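Local atomic coordinates of NAD dependent epimerase/dehydratase family (uncultured archaeon MedDCM-OCT-S05-C57, PDB entry 5Y1F), a protein that binds NAD+ and, working as a single chain, probably oxidises the side-chain hydroxyl of L-threonine as a threonine dehydrogenase. Residues G212-F217 against F275-K280; T198-E203 against C216-N221; Y253-M258 against D298-D303; D177-R182 against D245-H250. One frame throughout, in Å; residues are numbered along the deposited sequence.

Contact 1: G212-F217 against F275-K280; sequences GKYECF and FNCLYK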
loop_
_atom_site.group_PDB
_atom_site.type_symbol
_atom_site.label_atom_id
_atom_site.label_comp_id
_atom_site.label_asym_id
_atom_site.label_seq_id
_atom_site.Cartn_x
_atom_site.Cartn_y
_atom_site.Cartn_z
ATOM N N GLY A 212 8.277 8.878 24.647
ATOM C CA GLY A 212 7.959 7.964 25.697
ATOM C C GLY A 212 6.466 7.927 26.011
ATOM O O GLY A 212 6.070 7.455 27.072
ATOM N N LYS A 213 5.638 8.389 25.092
ATOM C CA LYS A 213 4.180 8.346 25.304
ATOM C C LYS A 213 3.500 8.283 23.963
ATOM O O LYS A 213 3.911 8.947 23.032
ATOM C CB LYS A 213 3.704 9.621 26.005
ATOM C CG LYS A 213 4.155 9.756 27.449
ATOM C CD LYS A 213 3.285 10.764 28.188
ATOM C CE LYS A 213 3.757 10.983 29.620
ATOM N NZ LYS A 213 3.933 9.713 30.386
ATOM N N TYR A 214 2.320 7.687 23.928
ATOM C CA TYR A 214 1.517 7.640 22.723
ATOM C C TYR A 214 0.052 7.627 23.120
ATOM O O TYR A 214 -0.314 6.934 24.067
ATOM C CB TYR A 214 1.821 6.393 21.898
ATOM C CG TYR A 214 1.033 6.315 20.619
ATOM C CD1 TYR A 214 0.284 5.153 20.294
ATOM C CD2 TYR A 214 0.988 7.379 19.727
ATOM C CE1 TYR A 214 -0.462 5.103 19.152
ATOM C CE2 TYR A 214 0.196 7.317 18.588
ATOM C CZ TYR A 214 -0.525 6.176 18.345
ATOM O OH TYR A 214 -1.364 6.100 17.223
ATOM N N GLU A 215 -0.759 8.365 22.375
ATOM C CA GLU A 215 -2.219 8.288 22.469
ATOM C C GLU A 215 -2.734 7.594 21.209
ATOM O O GLU A 215 -2.662 8.146 20.122
ATOM C CB GLU A 215 -2.835 9.688 22.561
ATOM C CG GLU A 215 -2.468 10.467 23.805
ATOM C CD GLU A 215 -3.658 11.242 24.370
ATOM O OE1 GLU A 215 -3.876 11.158 25.598
ATOM O OE2 GLU A 215 -4.447 11.808 23.569
ATOM N N CYS A 216 -3.143 6.357 21.396
ATOM C CA CYS A 216 -3.556 5.476 20.318
ATOM C C CYS A 216 -4.987 5.811 19.933
ATOM O O CYS A 216 -5.860 5.913 20.832
ATOM C CB CYS A 216 -3.396 4.040 20.764
ATOM S SG CYS A 216 -3.676 2.858 19.450
ATOM N N PHE A 217 -5.286 5.942 18.657
ATOM C CA PHE A 217 -6.626 6.324 18.158
ATOM C C PHE A 217 -7.545 5.139 17.869
ATOM O O PHE A 217 -8.631 5.353 17.343
ATOM C CB PHE A 217 -6.496 7.268 16.937
ATOM C CG PHE A 217 -5.778 6.659 15.765
ATOM C CD1 PHE A 217 -6.427 5.803 14.941
ATOM C CD2 PHE A 217 -4.465 7.004 15.464
ATOM C CE1 PHE A 217 -5.820 5.281 13.799
ATOM C CE2 PHE A 217 -3.883 6.545 14.301
ATOM C CZ PHE A 217 -4.527 5.639 13.495
ATOM N N PHE A 275 7.640 3.352 27.592
ATOM C CA PHE A 275 6.646 4.395 27.171
ATOM C C PHE A 275 5.239 4.191 27.714
ATOM O O PHE A 275 4.916 3.114 28.102
ATOM C CB PHE A 275 6.617 4.665 25.612
ATOM C CG PHE A 275 5.704 3.733 24.812
ATOM C CD1 PHE A 275 4.632 4.205 24.106
ATOM C CD2 PHE A 275 5.975 2.398 24.772
ATOM C CE1 PHE A 275 3.829 3.316 23.338
ATOM C CE2 PHE A 275 5.175 1.512 24.065
ATOM C CZ PHE A 275 4.102 1.966 23.337
ATOM N N ASN A 276 4.518 5.304 27.841
ATOM C CA ASN A 276 3.147 5.325 28.341
ATOM C C ASN A 276 2.183 5.305 27.136
ATOM O O ASN A 276 2.177 6.226 26.328
ATOM C CB ASN A 276 2.944 6.616 29.153
ATOM C CG ASN A 276 1.601 6.677 29.853
ATOM O OD1 ASN A 276 1.177 5.713 30.479
ATOM N ND2 ASN A 276 0.942 7.835 29.782
ATOM N N CYS A 277 1.376 4.251 27.020
ATOM C CA CYS A 277 0.399 4.176 25.929
ATOM C C CYS A 277 -1.009 4.350 26.469
ATOM O O CYS A 277 -1.412 3.568 27.319
ATOM C CB CYS A 277 0.513 2.843 25.230
ATOM S SG CYS A 277 -0.237 2.816 23.614
ATOM N N LEU A 278 -1.732 5.331 25.983
ATOM C CA LEU A 278 -3.131 5.573 26.381
ATOM C C LEU A 278 -3.979 5.324 25.154
ATOM O O LEU A 278 -3.568 5.637 24.022
ATOM C CB LEU A 278 -3.325 7.022 26.814
ATOM C CG LEU A 278 -2.594 7.378 28.118
ATOM C CD1 LEU A 278 -2.905 8.840 28.442
ATOM C CD2 LEU A 278 -2.993 6.444 29.265
ATOM N N TYR A 279 -5.198 4.845 25.357
ATOM C CA TYR A 279 -6.075 4.475 24.255
ATOM C C TYR A 279 -7.282 5.416 24.238
ATOM O O TYR A 279 -8.070 5.438 25.228
ATOM C CB TYR A 279 -6.489 3.020 24.425
ATOM C CG TYR A 279 -5.331 2.056 24.265
ATOM C CD1 TYR A 279 -4.958 1.612 23.001
ATOM C CD2 TYR A 279 -4.501 1.705 25.322
ATOM C CE1 TYR A 279 -3.833 0.833 22.815
ATOM C CE2 TYR A 279 -3.439 0.835 25.167
ATOM C CZ TYR A 279 -3.078 0.460 23.889
ATOM O OH TYR A 279 -1.996 -0.370 23.663
ATOM N N LYS A 280 -7.412 6.178 23.177
ATOM C CA LYS A 280 -8.462 7.183 22.986
ATOM C C LYS A 280 -9.009 7.066 21.570
ATOM O O LYS A 280 -8.570 7.755 20.637
ATOM C CB LYS A 280 -7.894 8.587 23.209
ATOM C CG LYS A 280 -7.478 8.807 24.653
ATOM C CD LYS A 280 -8.324 9.914 25.271
ATOM C CE LYS A 280 -7.858 11.289 24.830
ATOM N NZ LYS A 280 -7.935 12.267 25.952
#
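Cys216 meets Tyr279, and Tyr214 meets Phe275, on one face of a two-stranded parallel sheet formed by 213-216 and 276-279, whose axes come within 4.6 Å of each other. Phe275 takes the crowded position between its backbone N and carbonyl carbon (chi1 86°), which swings its ring alongside the neighbouring strand so that Tyr214 CB lies in the ring plane, 3.9 Å from CE1. Tyr214 in turn presents a ring edge to Cys277, its CD1 4.1 Å from SG, while its hydroxyl hydrogen-bonds to Glu203. At the far end, Tyr279 lays CD1 3.7 Å from Cys216 CB, with SG oblique to the ring; the hydroxyl reaches Glu266 of helix 262-270. An alanine in place of Tyr279 is likely to leave Glu266 without this hydroxyl and strip the ring contact from Cys216. On the other face the Lys213 chain bends at its last torsion (chi4 -52°), bringing NZ to 3.5 Å from Asn276 CB. The Glu215 carboxylate lies beside Leu278 CD1 and Lys280 CE; its OE1 is 4.2 Å from Lys280 NZ, too far for a salt bridge. Five backbone bonds join the strands; in the first, Asn276 N reaches Gly212 O at 2.8 Å from above the carbonyl plane.

Contact 2: T198-E203 against C216-N221; sequences TDYAVE and CFVNRN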
loop_
_atom_site.group_PDB
_atom_site.type_symbol
_atom_site.label_atom_id
_atom_site.label_comp_id
_atom_site.label_asym_id
_atom_site.label_seq_id
_atom_site.Cartn_x
_atom_site.Cartn_y
_atom_site.Cartn_z
ATOM N N THR A 198 -4.517 2.382 9.634
ATOM C CA THR A 198 -3.557 1.456 10.204
ATOM C C THR A 198 -2.329 2.151 10.753
ATOM O O THR A 198 -1.468 1.507 11.375
ATOM C CB THR A 198 -3.152 0.361 9.212
ATOM O OG1 THR A 198 -2.636 0.948 8.039
ATOM C CG2 THR A 198 -4.348 -0.435 8.787
ATOM N N ASP A 199 -2.305 3.475 10.702
ATOM C CA ASP A 199 -1.121 4.220 11.090
ATOM C C ASP A 199 -0.895 4.245 12.558
ATOM O O ASP A 199 0.166 4.700 13.006
ATOM C CB ASP A 199 -1.151 5.615 10.536
ATOM C CG ASP A 199 -0.372 5.718 9.243
ATOM O OD1 ASP A 199 0.495 4.828 8.973
ATOM O OD2 ASP A 199 -0.515 6.745 8.545
ATOM N N TYR A 200 -1.804 3.720 13.372
ATOM C CA TYR A 200 -1.547 3.668 14.797
ATOM C C TYR A 200 -0.320 2.822 15.093
ATOM O O TYR A 200 0.351 3.047 16.104
ATOM C CB TYR A 200 -2.772 3.140 15.604
ATOM C CG TYR A 200 -3.234 1.741 15.246
ATOM C CD1 TYR A 200 -4.213 1.566 14.280
ATOM C CD2 TYR A 200 -2.719 0.590 15.848
ATOM C CE1 TYR A 200 -4.647 0.307 13.935
ATOM C CE2 TYR A 200 -3.122 -0.674 15.484
ATOM C CZ TYR A 200 -4.117 -0.822 14.524
ATOM O OH TYR A 200 -4.577 -2.064 14.148
ATOM N N ALA A 201 -0.029 1.833 14.264
ATOM C CA ALA A 201 1.131 0.995 14.517
ATOM C C ALA A 201 2.418 1.804 14.256
ATOM O O ALA A 201 3.303 1.934 15.164
ATOM C CB ALA A 201 1.057 -0.300 13.725
ATOM N N VAL A 202 2.466 2.553 13.174
ATOM C CA VAL A 202 3.603 3.383 12.896
ATOM C C VAL A 202 3.759 4.447 13.970
ATOM O O VAL A 202 4.862 4.658 14.495
ATOM C CB VAL A 202 3.535 3.985 11.484
ATOM C CG1 VAL A 202 4.629 4.982 11.244
ATOM C CG2 VAL A 202 3.636 2.892 10.440
ATOM N N GLU A 203 2.680 5.153 14.261
ATOM C CA GLU A 203 2.738 6.232 15.264
ATOM C C GLU A 203 3.177 5.749 16.612
ATOM O O GLU A 203 3.930 6.438 17.331
ATOM C CB GLU A 203 1.395 6.933 15.389
ATOM C CG GLU A 203 0.937 7.676 14.162
ATOM C CD GLU A 203 -0.432 8.339 14.297
ATOM O OE1 GLU A 203 -0.840 8.978 13.299
ATOM O OE2 GLU A 203 -1.065 8.181 15.366
ATOM N N CYS A 216 -3.143 6.357 21.396
ATOM C CA CYS A 216 -3.556 5.476 20.318
ATOM C C CYS A 216 -4.987 5.811 19.933
ATOM O O CYS A 216 -5.860 5.913 20.832
ATOM C CB CYS A 216 -3.396 4.040 20.764
ATOM S SG CYS A 216 -3.676 2.858 19.450
ATOM N N PHE A 217 -5.286 5.942 18.657
ATOM C CA PHE A 217 -6.626 6.324 18.158
ATOM C C PHE A 217 -7.545 5.139 17.869
ATOM O O PHE A 217 -8.631 5.353 17.343
ATOM C CB PHE A 217 -6.496 7.268 16.937
ATOM C CG PHE A 217 -5.778 6.659 15.765
ATOM C CD1 PHE A 217 -6.427 5.803 14.941
ATOM C CD2 PHE A 217 -4.465 7.004 15.464
ATOM C CE1 PHE A 217 -5.820 5.281 13.799
ATOM C CE2 PHE A 217 -3.883 6.545 14.301
ATOM C CZ PHE A 217 -4.527 5.639 13.495
ATOM N N VAL A 218 -7.119 3.934 18.203
ATOM C CA VAL A 218 -7.977 2.769 18.212
ATOM C C VAL A 218 -7.885 2.157 19.613
ATOM O O VAL A 218 -6.930 2.388 20.361
ATOM C CB VAL A 218 -7.609 1.748 17.112
ATOM C CG1 VAL A 218 -7.778 2.325 15.723
ATOM C CG2 VAL A 218 -6.226 1.162 17.292
ATOM N N ASN A 219 -8.874 1.319 19.964
ATOM C CA ASN A 219 -8.875 0.662 21.257
ATOM C C ASN A 219 -7.804 -0.434 21.314
ATOM O O ASN A 219 -7.282 -0.871 20.270
ATOM C CB ASN A 219 -10.301 0.196 21.662
ATOM C CG ASN A 219 -10.812 -0.966 20.848
ATOM O OD1 ASN A 219 -12.011 -0.941 20.408
ATOM N ND2 ASN A 219 -10.060 -1.982 20.758
ATOM N N ARG A 220 -7.483 -0.882 22.507
ATOM C CA ARG A 220 -6.312 -1.703 22.723
ATOM C C ARG A 220 -6.413 -3.094 22.086
ATOM O O ARG A 220 -5.434 -3.773 21.908
ATOM C CB ARG A 220 -5.964 -1.851 24.210
ATOM C CG ARG A 220 -7.003 -2.562 25.058
ATOM C CD ARG A 220 -6.526 -2.869 26.457
ATOM N NE ARG A 220 -6.119 -1.695 27.175
ATOM C CZ ARG A 220 -4.887 -1.433 27.618
ATOM N NH1 ARG A 220 -3.905 -2.346 27.530
ATOM N NH2 ARG A 220 -4.676 -0.293 28.207
ATOM N N ASN A 221 -7.622 -3.566 21.839
ATOM C CA ASN A 221 -7.781 -4.873 21.235
ATOM C C ASN A 221 -7.854 -4.845 19.713
ATOM O O ASN A 221 -7.886 -5.941 19.118
ATOM C CB ASN A 221 -9.011 -5.576 21.791
ATOM C CG ASN A 221 -10.268 -4.838 21.485
ATOM O OD1 ASN A 221 -10.603 -3.869 22.163
ATOM N ND2 ASN A 221 -10.939 -5.233 20.410
#
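Tyr200 and Cys216 mark the closest approach of the two backbones, with CA atoms 6.1 Å apart, where the first turn of helix 199-211 faces the loop that follows strand 213-216. No hydrogen bond joins the segments. Tyr200 N lies 3.3 Å from CZ of the Phe217 ring, and the helix is closed within its own turn by the bond from Glu203 N to Asp199 O. Tyr200 and Phe217 carry most of the contact. Tyr200 CG sits between the backbone N and the carbonyl carbon (chi1 60°), which turns the ring to the loop, where Val218 CG2 stands over its centre, 3.5 Å above the plane. Thr198 O lies over the opposite face, nearer the rim. Cys216 SG lies 4.0 Å from Tyr200 CB, a sulfur-aromatic contact oblique to the ring. Against Phe217 the tyrosine ring forms an offset edge-to-face pair: the planes are 84° apart and the Tyr200 edge points to the Phe217 face, which is also covered by Tyr200 CB. Both segments belong to the smaller, largely C-terminal lobe that extended short-chain dehydrogenases add to their Rossmann domain, close to the cofactor, since Thr198 touches the bound NAD. Phe217 also receives a cation-pi contact from Arg284. Glu203, its chain extended, crosses Phe217 at about a right angle and brings OE2, the oxygen that also bonds the Tyr214 hydroxyl, to the ring edge, 3.4 Å from CE2.

Contact 3: Y253-M258 against D298-D303; sequences YNLSSM and DDARKD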
loop_
_atom_site.group_PDB
_atom_site.type_symbol
_atom_site.label_atom_id
_atom_site.label_comp_id
_atom_site.label_asym_id
_atom_site.label_seq_id
_atom_site.Cartn_x
_atom_site.Cartn_y
_atom_site.Cartn_z
ATOM N N TYR A 253 -4.412 -10.077 -5.377
ATOM C CA TYR A 253 -3.901 -11.096 -4.452
ATOM C C TYR A 253 -4.060 -10.717 -3.014
ATOM O O TYR A 253 -3.493 -9.701 -2.577
ATOM C CB TYR A 253 -2.437 -11.377 -4.715
ATOM C CG TYR A 253 -2.192 -12.386 -5.842
ATOM C CD1 TYR A 253 -2.260 -13.767 -5.591
ATOM C CD2 TYR A 253 -1.892 -11.977 -7.134
ATOM C CE1 TYR A 253 -2.086 -14.697 -6.591
ATOM C CE2 TYR A 253 -1.650 -12.920 -8.109
ATOM C CZ TYR A 253 -1.819 -14.254 -7.852
ATOM O OH TYR A 253 -1.585 -15.188 -8.889
ATOM N N ASN A 254 -4.654 -11.601 -2.211
ATOM C CA ASN A 254 -4.489 -11.514 -0.771
ATOM C C ASN A 254 -3.033 -11.658 -0.411
ATOM O O ASN A 254 -2.283 -12.384 -1.080
ATOM C CB ASN A 254 -5.253 -12.643 -0.076
ATOM C CG ASN A 254 -6.726 -12.384 0.083
ATOM O OD1 ASN A 254 -7.285 -11.378 -0.401
ATOM N ND2 ASN A 254 -7.417 -13.319 0.750
ATOM N N LEU A 255 -2.601 -11.017 0.666
ATOM C CA LEU A 255 -1.201 -11.028 1.092
ATOM C C LEU A 255 -1.143 -10.867 2.588
ATOM O O LEU A 255 -1.738 -9.931 3.136
ATOM C CB LEU A 255 -0.415 -9.927 0.404
ATOM C CG LEU A 255 1.102 -10.185 0.410
ATOM C CD1 LEU A 255 1.496 -11.184 -0.671
ATOM C CD2 LEU A 255 1.905 -8.887 0.290
ATOM N N SER A 256 -0.396 -11.746 3.255
ATOM C CA SER A 256 -0.354 -11.831 4.693
ATOM C C SER A 256 1.058 -11.798 5.259
ATOM O O SER A 256 2.025 -12.276 4.641
ATOM C CB SER A 256 -1.028 -13.098 5.140
ATOM O OG SER A 256 -1.158 -13.267 6.534
ATOM N N SER A 257 1.161 -11.288 6.483
ATOM C CA SER A 257 2.340 -11.483 7.295
ATOM C C SER A 257 1.925 -11.672 8.752
ATOM O O SER A 257 2.048 -12.799 9.279
ATOM C CB SER A 257 3.325 -10.354 7.122
ATOM O OG SER A 257 4.417 -10.573 8.021
ATOM N N MET A 258 1.509 -10.611 9.418
ATOM C CA MET A 258 1.253 -10.612 10.868
ATOM C C MET A 258 -0.179 -10.219 11.159
ATOM O O MET A 258 -0.840 -9.571 10.340
ATOM C CB MET A 258 2.145 -9.584 11.569
ATOM C CG MET A 258 3.626 -9.887 11.510
ATOM S SD MET A 258 4.671 -8.544 12.081
ATOM C CE MET A 258 4.600 -7.519 10.630
ATOM N N ASP A 298 -2.964 -17.991 0.595
ATOM C CA ASP A 298 -2.436 -19.185 -0.033
ATOM C C ASP A 298 -2.175 -19.023 -1.514
ATOM O O ASP A 298 -1.195 -19.556 -2.029
ATOM C CB ASP A 298 -3.332 -20.402 0.158
ATOM C CG ASP A 298 -2.642 -21.697 -0.270
ATOM O OD1 ASP A 298 -1.570 -21.998 0.263
ATOM O OD2 ASP A 298 -3.051 -22.305 -1.271
ATOM N N ASP A 299 -3.011 -18.279 -2.223
ATOM C CA ASP A 299 -2.816 -18.176 -3.658
ATOM C C ASP A 299 -1.542 -17.452 -4.007
ATOM O O ASP A 299 -0.858 -17.831 -4.960
ATOM C CB ASP A 299 -4.012 -17.520 -4.333
ATOM C CG ASP A 299 -5.223 -18.384 -4.215
ATOM O OD1 ASP A 299 -5.187 -19.517 -4.736
ATOM O OD2 ASP A 299 -6.200 -17.969 -3.559
ATOM N N ALA A 300 -1.167 -16.410 -3.261
ATOM C CA ALA A 300 0.131 -15.752 -3.480
ATOM C C ALA A 300 1.293 -16.722 -3.180
ATOM O O ALA A 300 2.326 -16.733 -3.862
ATOM C CB ALA A 300 0.243 -14.493 -2.618
ATOM N N ARG A 301 1.158 -17.432 -2.062
ATOM C CA ARG A 301 2.223 -18.381 -1.628
ATOM C C ARG A 301 2.372 -19.474 -2.663
ATOM O O ARG A 301 3.519 -19.914 -2.929
ATOM C CB ARG A 301 1.880 -18.930 -0.246
ATOM C CG ARG A 301 1.855 -17.897 0.871
ATOM C CD ARG A 301 1.447 -18.497 2.183
ATOM N NE ARG A 301 1.380 -17.501 3.241
ATOM C CZ ARG A 301 2.338 -17.214 4.111
ATOM N NH1 ARG A 301 3.457 -17.889 4.157
ATOM N NH2 ARG A 301 2.162 -16.172 4.936
ATOM N N LYS A 302 1.270 -19.909 -3.255
ATOM C CA LYS A 302 1.267 -21.020 -4.232
ATOM C C LYS A 302 1.729 -20.544 -5.608
ATOM O O LYS A 302 2.619 -21.129 -6.229
ATOM C CB LYS A 302 -0.122 -21.599 -4.328
ATOM C CG LYS A 302 -0.171 -22.812 -5.239
ATOM C CD LYS A 302 -1.592 -23.276 -5.385
ATOM C CE LYS A 302 -1.638 -24.636 -6.044
ATOM N NZ LYS A 302 -3.030 -24.966 -6.414
ATOM N N ASP A 303 1.173 -19.446 -6.113
ATOM C CA ASP A 303 1.369 -19.081 -7.518
ATOM C C ASP A 303 2.710 -18.464 -7.733
ATOM O O ASP A 303 3.322 -18.723 -8.777
ATOM C CB ASP A 303 0.343 -18.024 -7.942
ATOM C CG ASP A 303 -1.085 -18.543 -8.088
ATOM O OD1 ASP A 303 -1.374 -19.731 -7.858
ATOM O OD2 ASP A 303 -1.986 -17.706 -8.419
HETATM O O HOH W 1 -3.415 -14.767 -2.196
#
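Tyr253 OH donates to Asp303 OD2 over 2.6 Å, and Asp303 OD2 accepts on its anti lone pair; this oxygen lies in the plane of the ring, while the carboxylate stands almost perpendicular to it, at 88°. Tyr253 CG is anti to its carbonyl carbon (chi1 -84°), which carries the ring along the helix past Ala300, with CD1 3.7 Å from Ala300 N. The alanine methyl fills the angle between Tyr253 CD1, Asn254 O and Leu255 CD1. A water takes the Ala300 N-H at 3.0 Å and donates to Asn254 O at 2.9 Å. Further out, Asp303 OD2 also accepts from Asn248 N and Tyr253 OH from Tyr249 N, and Trp304 meets the Tyr253 ring edge to face. A phenylalanine in place of Tyr253 would probably cost Asp303 OD2 its tyrosine partner, leaving it the bond from Asn248 N, and deprive Tyr249 N of its acceptor. The arrangement fastens helix 298-304 to strand 253-254, which runs parallel to 178-187 in the Rossmann-type sheet of an extended short-chain dehydrogenase.

Contact 4: D177-R182 against D245-H250; sequences DVRGIR and DSLNYH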
loop_
_atom_site.group_PDB
_atom_site.type_symbol
_atom_site.label_atom_id
_atom_site.label_comp_id
_atom_site.label_asym_id
_atom_site.label_seq_id
_atom_site.Cartn_x
_atom_site.Cartn_y
_atom_site.Cartn_z
ATOM N N ASP A 177 -1.563 -6.514 -18.946
ATOM C CA ASP A 177 -0.978 -7.261 -17.822
ATOM C C ASP A 177 -0.851 -6.328 -16.618
ATOM O O ASP A 177 0.152 -5.626 -16.452
ATOM C CB ASP A 177 0.370 -7.845 -18.237
ATOM C CG ASP A 177 1.008 -8.658 -17.166
ATOM O OD1 ASP A 177 0.421 -8.794 -16.070
ATOM O OD2 ASP A 177 2.007 -9.324 -17.458
ATOM N N VAL A 178 -1.958 -6.256 -15.892
ATOM C CA VAL A 178 -2.058 -5.477 -14.659
ATOM C C VAL A 178 -2.113 -6.436 -13.473
ATOM O O VAL A 178 -2.875 -7.438 -13.507
ATOM C CB VAL A 178 -3.274 -4.542 -14.685
ATOM C CG1 VAL A 178 -4.561 -5.254 -15.051
ATOM C CG2 VAL A 178 -3.445 -3.825 -13.359
ATOM N N ARG A 179 -1.277 -6.178 -12.463
ATOM C CA ARG A 179 -1.175 -7.012 -11.269
ATOM C C ARG A 179 -1.359 -6.124 -10.064
ATOM O O ARG A 179 -1.080 -4.918 -10.091
ATOM C CB ARG A 179 0.193 -7.688 -11.242
ATOM C CG ARG A 179 0.441 -8.509 -12.488
ATOM C CD ARG A 179 1.841 -9.030 -12.571
ATOM N NE ARG A 179 2.086 -9.638 -13.889
ATOM C CZ ARG A 179 3.096 -10.473 -14.168
ATOM N NH1 ARG A 179 3.933 -10.875 -13.243
ATOM N NH2 ARG A 179 3.224 -10.928 -15.425
ATOM N N GLY A 180 -1.841 -6.722 -8.980
ATOM C CA GLY A 180 -2.051 -5.984 -7.759
ATOM C C GLY A 180 -2.165 -6.884 -6.547
ATOM O O GLY A 180 -2.363 -8.100 -6.652
ATOM N N ILE A 181 -1.988 -6.253 -5.393
ATOM C CA ILE A 181 -2.004 -6.904 -4.089
ATOM C C ILE A 181 -2.996 -6.162 -3.225
ATOM O O ILE A 181 -3.010 -4.893 -3.207
ATOM C CB ILE A 181 -0.620 -6.864 -3.455
ATOM C CG1 ILE A 181 0.362 -7.733 -4.243
ATOM C CG2 ILE A 181 -0.667 -7.300 -2.002
ATOM C CD1 ILE A 181 1.810 -7.514 -3.887
ATOM N N ARG A 182 -3.772 -6.914 -2.449
ATOM C CA ARG A 182 -4.585 -6.329 -1.359
ATOM C C ARG A 182 -3.678 -6.105 -0.149
ATOM O O ARG A 182 -3.594 -6.941 0.726
ATOM C CB ARG A 182 -5.716 -7.272 -0.993
ATOM C CG ARG A 182 -6.785 -7.398 -2.044
ATOM C CD ARG A 182 -7.690 -8.565 -1.801
ATOM N NE ARG A 182 -8.784 -8.594 -2.760
ATOM C CZ ARG A 182 -9.551 -9.654 -2.981
ATOM N NH1 ARG A 182 -9.334 -10.815 -2.336
ATOM N NH2 ARG A 182 -10.552 -9.564 -3.837
ATOM N N ASP A 245 1.849 -16.571 -17.001
ATOM C CA ASP A 245 1.091 -17.810 -17.024
ATOM C C ASP A 245 0.987 -18.504 -15.682
ATOM O O ASP A 245 0.089 -19.352 -15.502
ATOM C CB ASP A 245 1.570 -18.779 -18.114
ATOM C CG ASP A 245 2.807 -19.538 -17.721
ATOM O OD1 ASP A 245 2.906 -20.730 -18.095
ATOM O OD2 ASP A 245 3.687 -18.963 -17.042
ATOM N N SER A 246 1.852 -18.145 -14.738
ATOM C CA SER A 246 1.785 -18.753 -13.408
ATOM C C SER A 246 0.700 -18.121 -12.513
ATOM O O SER A 246 0.368 -18.655 -11.461
ATOM C CB SER A 246 3.135 -18.682 -12.706
ATOM O OG SER A 246 4.073 -19.568 -13.296
ATOM N N LEU A 247 0.148 -16.993 -12.931
ATOM C CA LEU A 247 -0.816 -16.257 -12.078
ATOM C C LEU A 247 -2.231 -16.700 -12.294
ATOM O O LEU A 247 -2.773 -16.632 -13.389
ATOM C CB LEU A 247 -0.684 -14.756 -12.355
ATOM C CG LEU A 247 0.719 -14.170 -12.170
ATOM C CD1 LEU A 247 0.710 -12.677 -12.471
ATOM C CD2 LEU A 247 1.287 -14.457 -10.795
ATOM N N ASN A 248 -2.873 -17.113 -11.219
ATOM C CA ASN A 248 -4.285 -17.381 -11.239
ATOM C C ASN A 248 -5.166 -16.203 -10.859
ATOM O O ASN A 248 -6.391 -16.265 -10.995
ATOM C CB ASN A 248 -4.598 -18.599 -10.388
ATOM C CG ASN A 248 -4.020 -19.862 -10.979
ATOM O OD1 ASN A 248 -4.381 -20.213 -12.109
ATOM N ND2 ASN A 248 -3.046 -20.471 -10.320
ATOM N N TYR A 249 -4.547 -15.160 -10.315
ATOM C CA TYR A 249 -5.214 -13.905 -9.974
ATOM C C TYR A 249 -4.371 -12.788 -10.589
ATOM O O TYR A 249 -3.232 -12.993 -10.942
ATOM C CB TYR A 249 -5.339 -13.784 -8.455
ATOM C CG TYR A 249 -6.196 -14.878 -7.908
ATOM C CD1 TYR A 249 -5.642 -16.116 -7.569
ATOM C CD2 TYR A 249 -7.573 -14.751 -7.831
ATOM C CE1 TYR A 249 -6.442 -17.179 -7.215
ATOM C CE2 TYR A 249 -8.369 -15.828 -7.473
ATOM C CZ TYR A 249 -7.780 -17.027 -7.162
ATOM O OH TYR A 249 -8.636 -18.059 -6.831
ATOM N N HIS A 250 -4.967 -11.604 -10.707
ATOM C CA HIS A 250 -4.332 -10.502 -11.412
ATOM C C HIS A 250 -4.275 -9.268 -10.534
ATOM O O HIS A 250 -3.226 -8.994 -9.940
ATOM C CB HIS A 250 -4.970 -10.304 -12.787
ATOM C CG HIS A 250 -4.727 -11.478 -13.661
ATOM N ND1 HIS A 250 -5.476 -12.631 -13.646
ATOM C CD2 HIS A 250 -3.603 -11.762 -14.334
ATOM C CE1 HIS A 250 -4.867 -13.527 -14.420
ATOM N NE2 HIS A 250 -3.716 -13.039 -14.805
#
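His250 O takes one hydrogen bond and one CA-H...O contact from segment 177-182: Gly180 N, at the break in strand 178-187, bonds to it at 2.8 Å with a bent N-H...O angle of 141°, and Arg179 CA approaches it at 3.1 Å. The amide comes in tilted from the carbonyl plane. One residue back, Val178 O rests against His250 CB at 3.6 Å, and the imidazole stacks on the ring of Phe171. Strand 178-187 is a parallel strand of the Rossmann-type sheet, paired with 125-131, and segment 245-250 is the loop that runs from helix 229-241 toward strand 253-254. The bond to Gly180 therefore ties down the loop just ahead of the point where the sheet pairing of Tyr253 begins. The other half of the contact is the arginine. Arg179 runs out extended from CG to NE and crosses Leu247 at about a right angle, so that Leu247 CD1 stands over one face of the guanidinium, toward its rim, 3.6 Å from NE. Asp177 grips the same group side-on. Its OD1 takes NE at 2.9 Å, lying in the guanidinium plane, and its OD2 takes NH2 at 2.9 Å through the syn lone pair, which makes a salt bridge and should hold the guanidinium against turning under the leucine methyl. Through NH1, Arg179 gives hydrogen bonds to the carbonyls of Leu239 in the last turn of helix 229-241 and Ala242 just after it.

The four contacts form two touching pairs. Contacts 1 and 2 share Cys216 and Phe217 and are joined by the Tyr214-Glu203 bond. Contact 1 is partly buried, with mostly polar and charged chains, and Leu278, on its more exposed face and a regular set of backbone bonds; contact 2 is buried and held without a hydrogen bond between its segments, mainly by rings and methyls. Contacts 3 and 4, the former partly buried and the latter buried, meet on neighbouring strands 253-254 and 178-187 of the large sheet, where Tyr253 O bonds to Arg182 N. Polar side chains matter more here than in contact 2: a tyrosine-carboxylate bond in contact 3, a guanidinium clamped by an aspartate in contact 4.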